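Long-range contacts in aromatic amino acid aminotransferase I (Candida albicans WO-1, PDB 6HNU), which probably transfers the amino group of aromatic L-amino acids to 2-oxoglutarate, giving aromatic oxo-acids and L-glutamate, with pyridoxal 5'-phosphate as cofactor: residues I243-P248 and V280-S285; I235-D240 and E289-R294; E163-S168 and Y211-G216; E131-I136 and W310-K315. All coordinates share one frame; numbering follows the deposited sequence.

Contact 1: residues I243-P248 and V280-S285; sequences IIEDEP and VPSFIS. With PLP (pyridoxal-5'-phosphate), chain I.
Glu245 and Ile243 reach from one face of a central strand, 242-246, in the large sheet of this class-I (fold type I) aminotransferase to the start of the short helix 283-286. The polar part is a two-point grip on the helix's N-terminal amides: Phe283 N donates to Glu245 OE1 at 2.9 Å and Ile284 N to Glu245 OE2 at 3.0 Å, both with N-H...O angles of 155°. Each donor lies well out of the carboxylate plane. Beyond CG the glutamate chain is extended, and its OE2 is also salt-bridged to Arg294, so the buried charge probably gains from both the arginine and the helix start. Ser282, the N-cap, accepts from Ser285 N through its OG at 2.8 Å.

The apolar part is a CH-pi contact. Ile243 CG2 stands over one face of the Phe283 ring, 4.2 Å from the centroid and 17° off the normal, while Ile243 CD1 touches Phe283 CD1.

The next residue along the strand, Asp246, serves the cofactor: its OD2 lies 2.8 Å from N1 of the pyridoxal phosphate, and Pro248 CG approaches the pyridine ring at C2, 3.9 Å away.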
# COMPACT_ATOMS: atom_id res chain seq x y z
N ILE B 243 14.76 18.27 0.86
CA ILE B 243 13.46 18.87 0.48
C ILE B 243 12.61 17.74 -0.05
O ILE B 243 13.07 17.03 -0.98
CB ILE B 243 13.62 20.02 -0.54
CG1 ILE B 243 14.33 21.24 0.05
CG2 ILE B 243 12.27 20.39 -1.14
CD1 ILE B 243 14.77 22.23 -1.00
N ILE B 244 11.42 17.60 0.52
CA ILE B 244 10.45 16.59 0.05
C ILE B 244 9.39 17.40 -0.67
O ILE B 244 8.65 18.13 0.00
CB ILE B 244 9.89 15.75 1.22
CG1 ILE B 244 10.94 15.20 2.17
CG2 ILE B 244 8.95 14.69 0.68
CD1 ILE B 244 12.04 14.32 1.56
N GLU B 245 9.32 17.22 -1.98
CA GLU B 245 8.39 17.97 -2.84
C GLU B 245 7.29 16.95 -3.17
O GLU B 245 7.47 16.01 -3.97
CB GLU B 245 9.03 18.73 -4.02
CG GLU B 245 9.66 17.91 -5.14
CD GLU B 245 10.20 18.71 -6.33
OE1 GLU B 245 9.85 19.91 -6.46
OE2 GLU B 245 10.88 18.08 -7.23
N ASP B 246 6.15 17.17 -2.53
CA ASP B 246 4.95 16.35 -2.70
C ASP B 246 4.13 17.03 -3.78
O ASP B 246 3.49 18.05 -3.52
CB ASP B 246 4.25 16.16 -1.37
CG ASP B 246 2.97 15.39 -1.44
OD1 ASP B 246 2.66 14.80 -2.54
OD2 ASP B 246 2.28 15.39 -0.39
N GLU B 247 4.17 16.47 -4.98
CA GLU B 247 3.84 17.25 -6.19
C GLU B 247 2.77 16.54 -7.01
O GLU B 247 2.90 16.43 -8.23
CB GLU B 247 5.16 17.49 -6.91
CG GLU B 247 5.92 18.65 -6.33
CD GLU B 247 5.23 19.96 -6.70
OE1 GLU B 247 5.67 20.59 -7.68
OE2 GLU B 247 4.28 20.37 -5.98
N PRO B 248 1.62 16.18 -6.42
CA PRO B 248 0.54 15.56 -7.21
C PRO B 248 -0.12 16.55 -8.20
O PRO B 248 -0.73 16.11 -9.17
CB PRO B 248 -0.43 15.07 -6.15
CG PRO B 248 -0.25 16.10 -5.02
CD PRO B 248 1.21 16.48 -5.04
N VAL B 280 7.11 25.34 -14.40
CA VAL B 280 8.03 25.91 -13.37
C VAL B 280 9.10 24.86 -13.09
O VAL B 280 8.79 23.68 -12.97
CB VAL B 280 7.26 26.27 -12.09
CG1 VAL B 280 6.61 25.05 -11.48
CG2 VAL B 280 8.16 26.93 -11.07
N PRO B 281 10.39 25.23 -12.93
CA PRO B 281 11.40 24.26 -12.51
C PRO B 281 11.02 23.56 -11.19
O PRO B 281 10.67 24.25 -10.23
CB PRO B 281 12.66 25.11 -12.31
CG PRO B 281 12.11 26.50 -12.17
CD PRO B 281 10.97 26.56 -13.15
N SER B 282 11.14 22.24 -11.16
CA SER B 282 11.01 21.42 -9.93
C SER B 282 12.23 21.63 -9.04
O SER B 282 13.30 22.08 -9.54
CB SER B 282 10.90 19.95 -10.27
OG SER B 282 12.09 19.54 -10.96
N PHE B 283 12.11 21.26 -7.76
CA PHE B 283 13.30 21.16 -6.89
C PHE B 283 14.23 20.07 -7.43
O PHE B 283 15.50 20.28 -7.40
CB PHE B 283 12.95 20.96 -5.43
CG PHE B 283 12.46 22.19 -4.76
CD1 PHE B 283 13.35 23.17 -4.35
CD2 PHE B 283 11.09 22.38 -4.55
CE1 PHE B 283 12.90 24.31 -3.71
CE2 PHE B 283 10.64 23.50 -3.90
CZ PHE B 283 11.55 24.47 -3.48
N ILE B 284 13.70 18.96 -7.97
CA ILE B 284 14.64 17.95 -8.57
C ILE B 284 15.47 18.61 -9.67
O ILE B 284 16.67 18.27 -9.74
CB ILE B 284 13.83 16.76 -9.14
CG1 ILE B 284 13.24 15.87 -8.05
CG2 ILE B 284 14.65 15.95 -10.15
CD1 ILE B 284 14.27 15.14 -7.24
N SER B 285 14.88 19.44 -10.53
CA SER B 285 15.62 20.10 -11.65
C SER B 285 16.76 20.96 -11.08
O SER B 285 17.80 21.10 -11.78
CB SER B 285 14.75 20.87 -12.59
OG SER B 285 14.36 22.14 -12.06
N1 PLP I . -0.32 14.95 -1.24
C2 PLP I . -1.04 16.08 -1.24
C2A PLP I . -0.39 17.34 -0.78
C3 PLP I . -2.36 16.09 -1.67
O3 PLP I . -3.06 17.26 -1.58
C4 PLP I . -2.96 14.88 -2.07
C4A PLP I . -4.36 14.86 -2.49
C5 PLP I . -2.18 13.71 -2.10
C6 PLP I . -0.89 13.80 -1.65
C5A PLP I . -2.77 12.37 -2.45
O4P PLP I . -1.91 11.65 -3.38
P PLP I . -2.15 10.20 -3.84
O1P PLP I . -1.07 10.05 -4.89
O2P PLP I . -3.60 10.15 -4.40
O3P PLP I . -1.98 9.29 -2.63

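Contact 2: residues I235-D240 and E289-R294; sequences IACKYD and EGRVVR
A salt-bridge network of Asp240, Glu289 and Arg291 joins the C-terminal end of helix 226-239 to the loop that leads into strand 292-297. Arg291 is its centre, and its guanidinium takes one carboxylate oxygen at each of two edges. At the end formed by NH1 and NH2, Asp240 OD1 accepts from both nitrogens, with NH2 at 2.9 Å and NH1 at 3.0 Å. The NH2 bond uses the anti lone pair of OD1, whereas NH1 meets that oxygen 35° out of the carboxylate plane. The Asp240 carboxylate stands almost perpendicular to the guanidinium, the planes being 89° apart.

Along the other edge, NE and NH1 of Arg291 both donate to Glu289 OE1, each at 3.0 Å. NH1 is therefore shared by the two acids, and the four bonds fix the rotation of the guanidinium. The positive charge between them would be expected to offset the repulsion of two like charges whose oxygens, Asp240 OD1 and Glu289 OE1, are 5.9 Å apart.

In the class-I (fold type I) aminotransferase fold, helix 226-239 leads into strand 242-246, the neighbour of strand 292-297 in the large mixed sheet; Arg291 O accepts from Ile243 N, so the network sits directly beside strand 242-246. The helix backbone lies over one guanidinium face: Ala236 O is 3.5 Å above its plane, offset toward the rim, and Cys237 CA is 3.6 Å from Arg291 NE. Ala236 CB touches the arginine's CD, and Cys237 SG lies against the Glu289 carboxylate. A water lies within hydrogen-bonding distance of both Cys237 O and Glu289 OE1.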
# COMPACT_ATOMS: atom_id res chain seq x y z
N ILE B 235 19.03 27.36 0.91
CA ILE B 235 18.88 27.21 2.38
C ILE B 235 19.02 25.73 2.74
O ILE B 235 19.76 25.42 3.67
CB ILE B 235 17.55 27.82 2.82
CG1 ILE B 235 17.57 29.34 2.58
CG2 ILE B 235 17.23 27.47 4.26
CD1 ILE B 235 16.21 29.93 2.59
N ALA B 236 18.39 24.83 1.98
CA ALA B 236 18.48 23.37 2.24
C ALA B 236 19.95 22.95 2.14
O ALA B 236 20.41 22.20 2.96
CB ALA B 236 17.60 22.62 1.26
N CYS B 237 20.72 23.53 1.21
CA CYS B 237 22.14 23.14 1.01
C CYS B 237 22.98 23.70 2.16
O CYS B 237 23.86 22.99 2.65
CB CYS B 237 22.68 23.61 -0.32
SG CYS B 237 21.93 22.80 -1.76
N LYS B 238 22.68 24.92 2.59
CA LYS B 238 23.50 25.66 3.59
C LYS B 238 23.30 25.00 4.94
O LYS B 238 24.28 24.87 5.69
CB LYS B 238 23.12 27.15 3.58
CG LYS B 238 23.70 28.01 4.71
CD LYS B 238 23.24 29.47 4.64
CE LYS B 238 23.88 30.35 5.70
NZ LYS B 238 23.35 31.74 5.64
N TYR B 239 22.08 24.57 5.27
CA TYR B 239 21.83 23.99 6.60
C TYR B 239 21.78 22.46 6.51
O TYR B 239 21.58 21.84 7.54
CB TYR B 239 20.59 24.61 7.21
CG TYR B 239 20.79 26.07 7.48
CD1 TYR B 239 21.53 26.48 8.59
CD2 TYR B 239 20.32 27.03 6.60
CE1 TYR B 239 21.72 27.82 8.86
CE2 TYR B 239 20.53 28.38 6.84
CZ TYR B 239 21.22 28.77 7.98
OH TYR B 239 21.44 30.10 8.23
N ASP B 240 21.95 21.89 5.32
CA ASP B 240 22.00 20.41 5.13
C ASP B 240 20.75 19.71 5.64
O ASP B 240 20.84 18.83 6.49
CB ASP B 240 23.27 19.83 5.75
CG ASP B 240 23.49 18.38 5.37
OD1 ASP B 240 23.00 17.97 4.29
OD2 ASP B 240 24.11 17.66 6.19
N GLU B 289 22.91 18.68 -5.66
CA GLU B 289 23.47 17.94 -4.50
C GLU B 289 22.74 16.60 -4.24
O GLU B 289 23.27 15.79 -3.46
CB GLU B 289 23.45 18.80 -3.23
CG GLU B 289 24.23 20.10 -3.35
CD GLU B 289 24.62 20.75 -2.03
OE1 GLU B 289 24.10 20.34 -0.99
OE2 GLU B 289 25.47 21.65 -2.06
N GLY B 290 21.59 16.33 -4.86
CA GLY B 290 20.84 15.08 -4.58
C GLY B 290 20.15 15.09 -3.22
O GLY B 290 19.95 14.02 -2.66
N ARG B 291 19.73 16.25 -2.71
CA ARG B 291 19.05 16.33 -1.40
C ARG B 291 17.54 16.54 -1.61
O ARG B 291 16.85 16.94 -0.64
CB ARG B 291 19.74 17.42 -0.57
CG ARG B 291 19.59 18.84 -1.14
CD ARG B 291 20.04 19.89 -0.17
NE ARG B 291 21.44 19.71 0.19
CZ ARG B 291 21.89 19.10 1.30
NH1 ARG B 291 23.20 18.98 1.48
NH2 ARG B 291 21.07 18.66 2.23
N VAL B 292 17.05 16.34 -2.83
CA VAL B 292 15.58 16.44 -3.09
C VAL B 292 15.01 15.03 -3.26
O VAL B 292 15.61 14.23 -4.01
CB VAL B 292 15.23 17.35 -4.28
CG1 VAL B 292 13.73 17.46 -4.50
CG2 VAL B 292 15.79 18.73 -4.09
N VAL B 293 13.86 14.77 -2.63
CA VAL B 293 13.01 13.60 -2.94
C VAL B 293 11.69 14.13 -3.45
O VAL B 293 11.07 14.95 -2.75
CB VAL B 293 12.89 12.64 -1.76
CG1 VAL B 293 12.12 11.38 -2.13
CG2 VAL B 293 14.25 12.25 -1.22
N ARG B 294 11.31 13.69 -4.63
CA ARG B 294 10.02 14.07 -5.27
C ARG B 294 9.02 12.92 -5.15
O ARG B 294 9.35 11.76 -5.46
CB ARG B 294 10.25 14.49 -6.72
CG ARG B 294 8.97 14.83 -7.48
CD ARG B 294 9.27 15.15 -8.93
NE ARG B 294 8.14 15.74 -9.62
CZ ARG B 294 7.86 17.03 -9.71
NH1 ARG B 294 8.60 17.91 -9.08
NH2 ARG B 294 6.79 17.44 -10.36
O HOH W 1 25.63 21.37 1.31

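Contact 3: residues E163-S168 and Y211-G216; sequences EYTFSS and YTICTG. With PLP (pyridoxal-5'-phosphate), chain I; PHE (phenylalanine), chain J.
With CG trans to its backbone N (chi1 -175°), Phe166 keeps CB against Ile213 while its ring swings away from segment 211-216 to lie over the cofactor. Ile213 has CG1 opposite its carbonyl carbon (chi1 -48°) and a nearly straight outer chain (chi2 158°), an arrangement that sets CD1 against Thr165 OG1 at 3.5 Å, Phe166 CB at 3.8 Å and the C2A methyl of pyridoxal phosphate.

Thr165 OG1 also approaches the Tyr211 ring at CE2, and a water accepts from this hydroxyl at 2.8 Å and donates to Tyr211 O. Tyr211 OH stands at the edge of the Phe166 ring, near its plane, while its hydrogen bond goes to Asp246.

These loops at the C-terminal ends of the sheet strands line the cofactor pocket of the aminotransferase fold. One face of Phe166 carries the pyridine ring, with PLP C3 3.4 Å above its plane; the opposite face has Ser168 CB. The bound phenylalanine's N, 3.4 Å from Phe166 CZ, is joined to PLP C4A, consistent with a substrate-cofactor adduct such as the external aldimine.

The contact thus adds a flat face over the pyridine and apolar surface round C2A, consistent with limiting the ring's tilt; polar anchoring comes from elsewhere.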
# COMPACT_ATOMS: atom_id res chain seq x y z
N GLU B 163 3.08 26.55 6.75
CA GLU B 163 2.30 26.85 7.98
C GLU B 163 0.82 26.54 7.75
O GLU B 163 0.16 26.31 8.74
CB GLU B 163 2.48 28.28 8.49
CG GLU B 163 1.77 29.31 7.65
CD GLU B 163 1.87 30.74 8.18
OE1 GLU B 163 2.32 31.59 7.43
OE2 GLU B 163 1.48 30.97 9.31
N TYR B 164 0.33 26.51 6.50
CA TYR B 164 -0.95 25.91 6.10
C TYR B 164 -0.64 24.80 5.11
O TYR B 164 0.05 25.07 4.12
CB TYR B 164 -1.92 26.88 5.44
CG TYR B 164 -2.29 28.03 6.33
CD1 TYR B 164 -1.49 29.15 6.39
CD2 TYR B 164 -3.34 27.93 7.20
CE1 TYR B 164 -1.76 30.19 7.27
CE2 TYR B 164 -3.68 28.99 8.05
CZ TYR B 164 -2.87 30.12 8.09
OH TYR B 164 -3.13 31.15 8.94
N THR B 165 -1.06 23.58 5.43
CA THR B 165 -0.67 22.42 4.58
C THR B 165 -1.73 21.32 4.66
O THR B 165 -2.79 21.52 5.28
CB THR B 165 0.75 21.96 4.96
OG1 THR B 165 1.17 21.09 3.90
CG2 THR B 165 0.83 21.33 6.32
N PHE B 166 -1.41 20.15 4.09
CA PHE B 166 -2.34 19.02 3.88
C PHE B 166 -2.58 18.30 5.20
O PHE B 166 -1.61 17.90 5.83
CB PHE B 166 -1.68 18.13 2.82
CG PHE B 166 -2.48 16.96 2.35
CD1 PHE B 166 -3.86 17.03 2.28
CD2 PHE B 166 -1.83 15.80 1.94
CE1 PHE B 166 -4.59 15.96 1.78
CE2 PHE B 166 -2.56 14.72 1.48
CZ PHE B 166 -3.93 14.80 1.39
N SER B 167 -3.82 18.19 5.67
CA SER B 167 -4.15 17.58 6.99
C SER B 167 -3.63 16.14 7.10
O SER B 167 -3.07 15.82 8.16
CB SER B 167 -5.63 17.68 7.27
OG SER B 167 -5.99 19.05 7.40
N SER B 168 -3.75 15.34 6.04
CA SER B 168 -3.30 13.92 6.00
C SER B 168 -1.79 13.85 6.24
O SER B 168 -1.37 12.92 6.93
CB SER B 168 -3.68 13.23 4.72
OG SER B 168 -5.08 13.25 4.57
N TYR B 211 9.02 19.80 4.00
CA TYR B 211 7.90 19.18 3.26
C TYR B 211 7.17 20.33 2.57
O TYR B 211 6.66 21.19 3.27
CB TYR B 211 6.99 18.39 4.22
CG TYR B 211 5.68 17.93 3.62
CD1 TYR B 211 5.63 16.95 2.65
CD2 TYR B 211 4.47 18.50 4.01
CE1 TYR B 211 4.45 16.55 2.06
CE2 TYR B 211 3.27 18.12 3.44
CZ TYR B 211 3.26 17.15 2.45
OH TYR B 211 2.09 16.79 1.89
N THR B 212 7.12 20.32 1.24
CA THR B 212 6.52 21.39 0.43
C THR B 212 5.60 20.81 -0.63
O THR B 212 6.03 19.95 -1.42
CB THR B 212 7.59 22.36 -0.11
OG1 THR B 212 6.93 23.36 -0.87
CG2 THR B 212 8.64 21.72 -0.99
N ILE B 213 4.40 21.34 -0.70
CA ILE B 213 3.51 21.09 -1.87
C ILE B 213 3.68 22.32 -2.76
O ILE B 213 2.82 23.23 -2.71
CB ILE B 213 2.07 20.86 -1.39
CG1 ILE B 213 2.03 19.86 -0.24
CG2 ILE B 213 1.20 20.43 -2.55
CD1 ILE B 213 0.79 19.95 0.64
N CYS B 214 4.76 22.38 -3.54
CA CYS B 214 5.25 23.68 -3.99
C CYS B 214 4.46 24.16 -5.22
O CYS B 214 4.54 25.34 -5.49
CB CYS B 214 6.75 23.65 -4.19
SG CYS B 214 7.36 22.25 -5.13
N THR B 215 3.76 23.27 -5.93
CA THR B 215 2.93 23.61 -7.12
C THR B 215 1.45 23.38 -6.82
O THR B 215 1.03 22.22 -6.62
CB THR B 215 3.38 22.82 -8.35
OG1 THR B 215 4.80 22.90 -8.43
CG2 THR B 215 2.76 23.37 -9.62
N GLY B 216 0.64 24.44 -6.80
CA GLY B 216 -0.80 24.28 -6.51
C GLY B 216 -0.98 23.89 -5.04
O GLY B 216 -1.78 22.94 -4.73
N1 PLP I . -0.32 14.95 -1.24
C2 PLP I . -1.04 16.08 -1.24
C2A PLP I . -0.39 17.34 -0.78
C3 PLP I . -2.36 16.09 -1.67
O3 PLP I . -3.06 17.26 -1.58
C4 PLP I . -2.96 14.88 -2.07
C4A PLP I . -4.36 14.86 -2.49
C5 PLP I . -2.18 13.71 -2.10
C6 PLP I . -0.89 13.80 -1.65
C5A PLP I . -2.77 12.37 -2.45
O4P PLP I . -1.91 11.65 -3.38
P PLP I . -2.15 10.20 -3.84
O1P PLP I . -1.07 10.05 -4.89
O2P PLP I . -3.60 10.15 -4.40
O3P PLP I . -1.98 9.29 -2.63
N PHE J . -5.36 15.34 -1.62
CA PHE J . -6.75 14.82 -1.54
C PHE J . -7.54 15.72 -0.58
O PHE J . -7.68 16.93 -0.85
CB PHE J . -6.73 13.34 -1.15
CG PHE J . -8.02 12.81 -0.57
CD1 PHE J . -9.25 13.13 -1.15
CD2 PHE J . -8.01 11.99 0.54
CE1 PHE J . -10.43 12.65 -0.61
CE2 PHE J . -9.19 11.50 1.08
CZ PHE J . -10.40 11.83 0.50
OXT PHE J . -8.05 15.29 0.47
O HOH W 2 3.87 21.67 3.61

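Contact 4: residues E131-I136 and W310-K315; sequences ENWDVI and WIVGQK
Two indole rings, Trp133 and Trp310, lie on the Val135-Val312 side of the antiparallel pairing of strand 133-136 with strand 310-314, Trp133 beside Val312 and Trp310 beside Val135. Val312 CG1 approaches Trp133 CE3 obliquely at 3.9 Å; Val135 CG1 comes obliquely to Trp310 CD1. Beyond the pair, Lys119 makes a cation-pi contact with Trp133, and Phe298 meets the Trp310 ring.

Strand 133-138 is the outermost strand at this end of the large mixed sheet. The axes of 133-136 and 310-314 run at 153°, 4.7 Å apart at closest approach. Two hydrogen-bonded pairs set the register. In Asp134-Gly313, Asp134 N donates to Gly313 O at 2.9 Å; in Ile136-Ile311, Ile311 N donates to Ile136 O at 2.8 Å, and each pair has its return bond. Between them the non-hydrogen-bonded Val135-Val312 pair packs CG1 against CG2 on one face, whereas Ile136 CG1 rests on Ile311 CB on the other.

Where strand passes into helix 315-327, Lys315 N donates to Asn132 O at 3.0 Å. Bends at chi2 (91°) and chi3 (85°) fold the lysine chain back over Asp134, whose OD1 is salt-bridged to Lys119. CD of Lys315 touches Asp134 CB, and its NZ ends in a weak bond, 3.3 Å long, to Trp133 O.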
# COMPACT_ATOMS: atom_id res chain seq x y z
N GLU B 131 24.21 12.41 -11.42
CA GLU B 131 24.35 11.19 -12.24
C GLU B 131 23.53 10.06 -11.61
O GLU B 131 22.82 9.37 -12.38
CB GLU B 131 25.85 10.87 -12.34
CG GLU B 131 26.18 9.65 -13.17
CD GLU B 131 25.76 9.77 -14.62
OE1 GLU B 131 25.73 10.92 -15.16
OE2 GLU B 131 25.45 8.71 -15.22
N ASN B 132 23.61 9.88 -10.29
CA ASN B 132 23.18 8.65 -9.57
C ASN B 132 21.76 8.87 -9.01
O ASN B 132 21.53 8.70 -7.80
CB ASN B 132 24.17 8.24 -8.47
CG ASN B 132 24.59 9.34 -7.52
OD1 ASN B 132 24.73 10.51 -7.90
ND2 ASN B 132 24.83 8.96 -6.27
N TRP B 133 20.83 9.19 -9.89
CA TRP B 133 19.40 9.39 -9.56
C TRP B 133 18.62 8.18 -10.07
O TRP B 133 19.11 7.42 -10.98
CB TRP B 133 18.84 10.70 -10.13
CG TRP B 133 18.64 10.70 -11.62
CD1 TRP B 133 19.62 10.92 -12.54
CD2 TRP B 133 17.43 10.44 -12.36
NE1 TRP B 133 19.10 10.85 -13.80
CE2 TRP B 133 17.77 10.52 -13.74
CE3 TRP B 133 16.10 10.16 -12.03
CZ2 TRP B 133 16.83 10.37 -14.76
CZ3 TRP B 133 15.17 9.98 -13.03
CH2 TRP B 133 15.53 10.11 -14.38
N ASP B 134 17.46 7.97 -9.48
CA ASP B 134 16.60 6.85 -9.90
C ASP B 134 15.15 7.18 -9.58
O ASP B 134 14.87 8.24 -8.99
CB ASP B 134 17.04 5.53 -9.28
CG ASP B 134 16.82 4.33 -10.19
OD1 ASP B 134 16.49 4.53 -11.41
OD2 ASP B 134 16.95 3.23 -9.70
N VAL B 135 14.29 6.29 -10.05
CA VAL B 135 12.85 6.26 -9.71
C VAL B 135 12.52 4.86 -9.19
O VAL B 135 13.04 3.86 -9.73
CB VAL B 135 12.01 6.64 -10.93
CG1 VAL B 135 12.33 8.05 -11.38
CG2 VAL B 135 12.22 5.69 -12.07
N ILE B 136 11.67 4.81 -8.18
CA ILE B 136 11.03 3.57 -7.67
C ILE B 136 9.52 3.82 -7.65
O ILE B 136 9.08 4.98 -7.63
CB ILE B 136 11.60 3.20 -6.28
CG1 ILE B 136 11.38 4.29 -5.23
CG2 ILE B 136 13.08 2.83 -6.43
CD1 ILE B 136 11.66 3.88 -3.79
N TRP B 310 5.30 7.32 -8.12
CA TRP B 310 6.74 6.99 -8.05
C TRP B 310 7.46 8.02 -7.18
O TRP B 310 6.89 9.06 -6.77
CB TRP B 310 7.33 6.81 -9.46
CG TRP B 310 7.30 8.03 -10.31
CD1 TRP B 310 8.33 8.90 -10.51
CD2 TRP B 310 6.18 8.55 -11.05
NE1 TRP B 310 7.93 9.89 -11.35
CE2 TRP B 310 6.62 9.73 -11.68
CE3 TRP B 310 4.86 8.14 -11.22
CZ2 TRP B 310 5.78 10.49 -12.49
CZ3 TRP B 310 4.02 8.90 -12.01
CH2 TRP B 310 4.49 10.06 -12.63
N ILE B 311 8.71 7.70 -6.89
CA ILE B 311 9.56 8.54 -6.00
C ILE B 311 10.85 8.75 -6.77
O ILE B 311 11.39 7.75 -7.26
CB ILE B 311 9.75 7.86 -4.64
CG1 ILE B 311 8.41 7.59 -3.94
CG2 ILE B 311 10.69 8.64 -3.74
CD1 ILE B 311 8.49 6.57 -2.79
N VAL B 312 11.28 10.01 -6.88
CA VAL B 312 12.54 10.41 -7.55
C VAL B 312 13.52 10.88 -6.49
O VAL B 312 13.18 11.73 -5.66
CB VAL B 312 12.34 11.49 -8.62
CG1 VAL B 312 13.58 11.59 -9.49
CG2 VAL B 312 11.08 11.23 -9.45
N GLY B 313 14.75 10.38 -6.59
CA GLY B 313 15.82 10.77 -5.67
C GLY B 313 17.08 9.97 -5.90
O GLY B 313 17.21 9.22 -6.89
N GLN B 314 18.06 10.19 -5.03
CA GLN B 314 19.38 9.58 -5.27
C GLN B 314 19.28 8.09 -4.93
O GLN B 314 18.47 7.71 -4.07
CB GLN B 314 20.51 10.33 -4.58
CG GLN B 314 20.48 10.36 -3.09
CD GLN B 314 21.84 10.81 -2.60
OE1 GLN B 314 22.82 10.07 -2.71
NE2 GLN B 314 21.95 12.06 -2.15
N LYS B 315 20.05 7.28 -5.65
CA LYS B 315 20.02 5.80 -5.61
C LYS B 315 20.05 5.31 -4.17
O LYS B 315 19.22 4.49 -3.82
CB LYS B 315 21.21 5.21 -6.35
CG LYS B 315 20.91 4.02 -7.22
CD LYS B 315 20.55 4.45 -8.63
CE LYS B 315 21.77 4.65 -9.51
NZ LYS B 315 21.36 5.02 -10.88
O HOH W 3 22.56 6.32 -13.56
O HOH W 4 25.84 10.10 -3.66

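Overall arrangement
All four contacts reach one mixed sheet. From its outer edge, contact 4 pairs strands 133-138 and 309-314; Arg294 N to Val312 O, 2.9 Å, joins it to contact 2 on strand 292-297. That strand in turn bonds contact 1 through Ile243 O and Val293 N, also 2.9 Å apart. Contact 1 meets contact 3 near the cofactor, where Glu247 OE1 lies 2.6 Å from Thr215 OG1. Contacts 1 and 3, centres about 12 Å apart, both touch pyridoxal phosphate, which Tyr105 of the second subunit also bonds. Contact 2 lies away from the cofactor and substrate pocket, while the side chain of Trp310 in contact 4 is about 9 Å from the cofactor.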